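Local coordinates for protein macrolide 2'-phosphotransferase MphH (Brachybacterium faecium, PDB 5UXD) that probably inactivates macrolide antibiotics by transferring a phosphate to their 2'-hydroxyl group, and binds azithromycin, at residues 9-14 with 24-29. Numbering follows the deposited sequence.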
# COMPACT_ATOMS: atom_id res chain seq x y z
N ALA A 9 5.43 29.10 -11.58
CA ALA A 9 4.08 28.78 -11.10
C ALA A 9 4.13 27.87 -9.87
O ALA A 9 3.32 28.04 -8.94
CB ALA A 9 3.26 28.14 -12.22
N LEU A 10 5.07 26.92 -9.83
CA LEU A 10 5.14 26.01 -8.68
C LEU A 10 5.66 26.73 -7.44
O LEU A 10 5.18 26.49 -6.32
CB LEU A 10 6.03 24.81 -9.01
CG LEU A 10 5.48 23.78 -9.99
CD1 LEU A 10 6.63 22.94 -10.56
CD2 LEU A 10 4.45 22.88 -9.30
N LEU A 11 6.63 27.62 -7.61
CA LEU A 11 7.13 28.37 -6.47
C LEU A 11 6.05 29.29 -5.92
O LEU A 11 5.97 29.49 -4.70
CB LEU A 11 8.37 29.19 -6.86
CG LEU A 11 9.65 28.43 -7.23
CD1 LEU A 11 10.74 29.42 -7.68
CD2 LEU A 11 10.12 27.59 -6.05
N ASP A 12 5.24 29.88 -6.80
CA ASP A 12 4.14 30.73 -6.37
C ASP A 12 3.12 29.92 -5.59
O ASP A 12 2.58 30.38 -4.58
CB ASP A 12 3.47 31.40 -7.57
CG ASP A 12 4.25 32.58 -8.11
OD1 ASP A 12 5.09 33.15 -7.37
OD2 ASP A 12 4.01 32.95 -9.28
N LEU A 13 2.84 28.70 -6.06
CA LEU A 13 1.86 27.85 -5.39
C LEU A 13 2.29 27.52 -3.96
O LEU A 13 1.52 27.68 -3.02
CB LEU A 13 1.65 26.58 -6.20
CG LEU A 13 0.83 25.47 -5.53
CD1 LEU A 13 -0.62 25.90 -5.40
CD2 LEU A 13 0.95 24.18 -6.33
N ALA A 14 3.54 27.08 -3.79
CA ALA A 14 4.07 26.85 -2.45
C ALA A 14 4.11 28.14 -1.63
O ALA A 14 3.75 28.14 -0.45
CB ALA A 14 5.46 26.23 -2.54
N GLY A 24 16.14 26.46 -7.46
CA GLY A 24 17.25 25.75 -8.04
C GLY A 24 17.25 24.26 -7.73
O GLY A 24 17.88 23.49 -8.46
N THR A 25 16.55 23.85 -6.67
CA THR A 25 16.50 22.47 -6.25
C THR A 25 15.23 21.76 -6.70
O THR A 25 15.07 20.58 -6.38
CB THR A 25 16.61 22.37 -4.72
OG1 THR A 25 15.39 22.83 -4.13
CG2 THR A 25 17.76 23.20 -4.21
N LEU A 26 14.32 22.44 -7.39
CA LEU A 26 13.00 21.87 -7.62
C LEU A 26 13.04 20.86 -8.76
O LEU A 26 13.61 21.13 -9.82
CB LEU A 26 11.98 22.96 -7.91
CG LEU A 26 10.56 22.51 -7.56
CD1 LEU A 26 9.79 23.65 -6.93
CD2 LEU A 26 9.86 21.98 -8.80
N ARG A 27 12.45 19.68 -8.53
CA ARG A 27 12.31 18.63 -9.52
C ARG A 27 10.88 18.11 -9.47
O ARG A 27 10.19 18.26 -8.46
CB ARG A 27 13.30 17.48 -9.28
CG ARG A 27 14.77 17.87 -9.41
CD ARG A 27 15.69 16.66 -9.24
NE ARG A 27 16.47 16.40 -10.45
CZ ARG A 27 17.74 16.77 -10.63
NH1 ARG A 27 18.38 17.44 -9.67
NH2 ARG A 27 18.37 16.49 -11.77
N THR A 28 10.42 17.51 -10.56
CA THR A 28 9.07 16.98 -10.59
C THR A 28 9.06 15.54 -11.08
O THR A 28 9.91 15.13 -11.88
CB THR A 28 8.12 17.81 -11.48
OG1 THR A 28 8.64 17.87 -12.81
CG2 THR A 28 7.94 19.22 -10.92
N GLU A 29 8.10 14.78 -10.56
CA GLU A 29 7.70 13.49 -11.10
C GLU A 29 6.32 13.66 -11.73
O GLU A 29 5.34 13.95 -11.02
CB GLU A 29 7.67 12.41 -10.02
CG GLU A 29 7.13 11.09 -10.50
CD GLU A 29 8.03 10.44 -11.52
OE1 GLU A 29 9.10 9.92 -11.12
OE2 GLU A 29 7.69 10.47 -12.72
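Leu26 reaches from the strand to the helix between Leu10 and Leu11, and its two methyls go to different partners. From CB, which points toward the helix, the chain runs on to CG, anti to the backbone N (chi1 -156°), which carries the fork farther that way. CB and CG both stop short of the helix, leaving the touching to the methyls. CD1 meets Leu11 CD2 at 4.1 Å, the two side chains lying alongside with their tips pointing in opposing directions. The other branch, CD2, comes to 3.8 Å from Leu10 CD1.

Leu10 also points at the strand, and its CD1 does double duty: besides Leu26 it touches Thr28 CG2 at 4.0 Å. Since Leu26 CD2 and Thr28 CG2 are themselves 4.0 Å apart, the three methyls form a nearly even triangle. Thr28 splits its roles by rotation (chi1 58°): CG2 turns to the leucines while OG1 hydrogen-bonds OE2 of Glu30, a residue that binds GDP in another structure of this protein. Thr28 thus links this apolar patch to a GDP-binding residue.

The contact is small, about 140 Å² and wholly apolar, with the helix running almost perpendicular to strand 26-29 (98°). Leu21 of strand 21-22 adds to it beside Leu11 and Leu26, and Pro4 touches both Leu10 and Leu26. Strand 35-42, the antiparallel partner of 26-29, puts Ala40 against Leu26 and Ala38 against Thr28, while Leu52 of strand 47-53 meets Leu10. Helix 7-16 therefore packs across one face of the antiparallel sheet in the N-terminal lobe of this kinase-like fold.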